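Local coordinates for L-ribulose 3-epimerase (Mesorhizobium loti, PDB 3VYL), which interconverts ketoses by epimerising them at C3, working most efficiently on L-ribulose, and carries a bound manganese ion, at residues R22-T27 with I35-L40. Sequence-based numbering, arbitrary orientation.
Sequences RTLANT and IEFSYL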
# COMPACT_ATOMS: atom_id res chain seq x y z
N ARG A 22 16.28 17.72 -31.36
CA ARG A 22 16.59 16.50 -30.62
C ARG A 22 15.51 16.16 -29.58
O ARG A 22 15.05 15.01 -29.51
CB ARG A 22 17.96 16.61 -29.96
CG ARG A 22 19.05 15.89 -30.73
CD ARG A 22 19.42 14.58 -30.06
NE ARG A 22 19.52 13.48 -31.02
CZ ARG A 22 19.99 12.27 -30.75
NH1 ARG A 22 20.44 11.97 -29.53
NH2 ARG A 22 20.02 11.35 -31.70
N THR A 23 15.12 17.15 -28.79
CA THR A 23 14.07 16.98 -27.79
C THR A 23 12.86 16.28 -28.42
O THR A 23 12.40 15.25 -27.93
CB THR A 23 13.71 18.34 -27.16
OG1 THR A 23 14.86 18.86 -26.50
CG2 THR A 23 12.61 18.21 -26.14
N LEU A 24 12.39 16.83 -29.53
CA LEU A 24 11.26 16.29 -30.29
C LEU A 24 11.46 14.85 -30.77
O LEU A 24 10.61 14.00 -30.56
CB LEU A 24 10.93 17.22 -31.47
CG LEU A 24 9.99 18.41 -31.24
CD1 LEU A 24 9.96 18.91 -29.80
CD2 LEU A 24 10.30 19.54 -32.21
N ALA A 25 12.58 14.57 -31.41
CA ALA A 25 12.84 13.22 -31.93
C ALA A 25 12.97 12.19 -30.80
O ALA A 25 12.59 11.02 -30.95
CB ALA A 25 14.08 13.20 -32.81
N ASN A 26 13.52 12.64 -29.67
CA ASN A 26 13.64 11.79 -28.50
C ASN A 26 12.27 11.49 -27.91
O ASN A 26 11.95 10.34 -27.63
CB ASN A 26 14.59 12.40 -27.46
CG ASN A 26 16.05 12.27 -27.87
OD1 ASN A 26 16.36 12.08 -29.05
ND2 ASN A 26 16.95 12.38 -26.91
N THR A 27 11.45 12.53 -27.76
CA THR A 27 10.05 12.39 -27.36
C THR A 27 9.33 11.29 -28.16
O THR A 27 8.71 10.39 -27.57
CB THR A 27 9.29 13.72 -27.52
OG1 THR A 27 9.93 14.73 -26.74
CG2 THR A 27 7.86 13.58 -27.06
N ILE A 35 4.74 17.34 -25.88
CA ILE A 35 5.97 17.93 -25.33
C ILE A 35 5.63 19.16 -24.52
O ILE A 35 4.81 19.99 -24.93
CB ILE A 35 7.04 18.24 -26.43
CG1 ILE A 35 8.41 18.61 -25.80
CG2 ILE A 35 6.59 19.34 -27.38
CD1 ILE A 35 9.12 17.47 -25.10
N GLU A 36 6.22 19.25 -23.34
CA GLU A 36 6.07 20.42 -22.49
C GLU A 36 7.36 21.23 -22.50
O GLU A 36 8.45 20.71 -22.20
CB GLU A 36 5.70 19.98 -21.07
CG GLU A 36 5.43 21.10 -20.07
CD GLU A 36 4.91 20.54 -18.76
OE1 GLU A 36 4.51 19.36 -18.76
OE2 GLU A 36 4.88 21.26 -17.73
N PHE A 37 7.26 22.50 -22.80
CA PHE A 37 8.38 23.39 -22.83
C PHE A 37 8.21 24.35 -21.70
O PHE A 37 7.14 24.76 -21.47
CB PHE A 37 8.41 24.14 -24.15
CG PHE A 37 8.91 23.32 -25.30
CD1 PHE A 37 10.16 22.82 -25.29
CD2 PHE A 37 8.13 23.10 -26.37
CE1 PHE A 37 10.63 22.08 -26.32
CE2 PHE A 37 8.58 22.37 -27.42
CZ PHE A 37 9.83 21.86 -27.39
N SER A 38 9.26 24.60 -20.94
CA SER A 38 9.29 25.59 -19.87
C SER A 38 9.27 27.08 -20.14
O SER A 38 8.66 27.81 -19.42
CB SER A 38 10.53 25.42 -19.05
OG SER A 38 11.21 26.67 -19.00
N TYR A 39 10.11 27.54 -21.04
CA TYR A 39 9.94 28.83 -21.67
C TYR A 39 10.91 28.98 -22.82
O TYR A 39 12.03 28.55 -22.72
CB TYR A 39 10.06 29.97 -20.68
CG TYR A 39 9.49 31.27 -21.18
CD1 TYR A 39 8.17 31.59 -20.99
CD2 TYR A 39 10.27 32.16 -21.85
CE1 TYR A 39 7.66 32.77 -21.45
CE2 TYR A 39 9.77 33.34 -22.32
CZ TYR A 39 8.47 33.63 -22.11
OH TYR A 39 7.99 34.78 -22.58
N LEU A 40 10.48 29.67 -23.86
CA LEU A 40 11.27 29.86 -25.03
C LEU A 40 11.25 31.32 -25.43
O LEU A 40 10.20 31.91 -25.53
CB LEU A 40 10.72 29.01 -26.15
CG LEU A 40 10.75 27.52 -25.93
CD1 LEU A 40 10.02 26.83 -27.04
CD2 LEU A 40 12.16 27.01 -25.91
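Ile35 presents both of its branches to helix 17-30, and the packing is organised around them. Its longer arm ends at CD1, which rests against two threonines one helical turn apart: Thr23 CG2 lies 3.7 Å from Ile35 CD1, and Thr27 OG1 3.3 Å from the same methyl. With CG1 set anti to the backbone N (chi1 -170°), the arm reaches up to this pair, while Ile35 CG2 faces Leu24, whose CD1 is 4.2 Å away. The side chains of Thr23 and Leu24 each run across that of Ile35 at roughly a right angle.

The second apolar contact is made by Phe37, two residues further along the strand. Leu24 CD1 comes up at the edge of its ring, close to the plane, 3.8 Å from Phe37 CZ. One face of the ring carries Ile35 CG1 and the opposite face Leu40 CD1, both displaced toward the rim, so two aliphatic side chains sandwich the phenyl group.

No hydrogen bond links the two segments; the two threonine hydroxyls are served within the helix. Thr27 OG1 bonds to Thr23 O at 2.8 Å, approaching from above the carbonyl plane, and the same oxygen accepts the backbone Thr27 N. Thr23 OG1 is bonded to Glu19 O one turn earlier. Both buried hydroxyls are thus tied back to backbone carbonyls.

Glu36, between the two packing residues, faces the barrel interior; its OE1 hydrogen-bonds to NE2 of His206, a manganese ligand, which places Glu36 in the metal's second shell. The axes of 22-27 and strand 35-37 run roughly antiparallel, at 150°, and come within 10.1 Å. This is the helix-on-strand layer of the beta-alpha-beta unit strand 4-7, helix 17-30, strand 34-37, the repeating element of the TIM barrel.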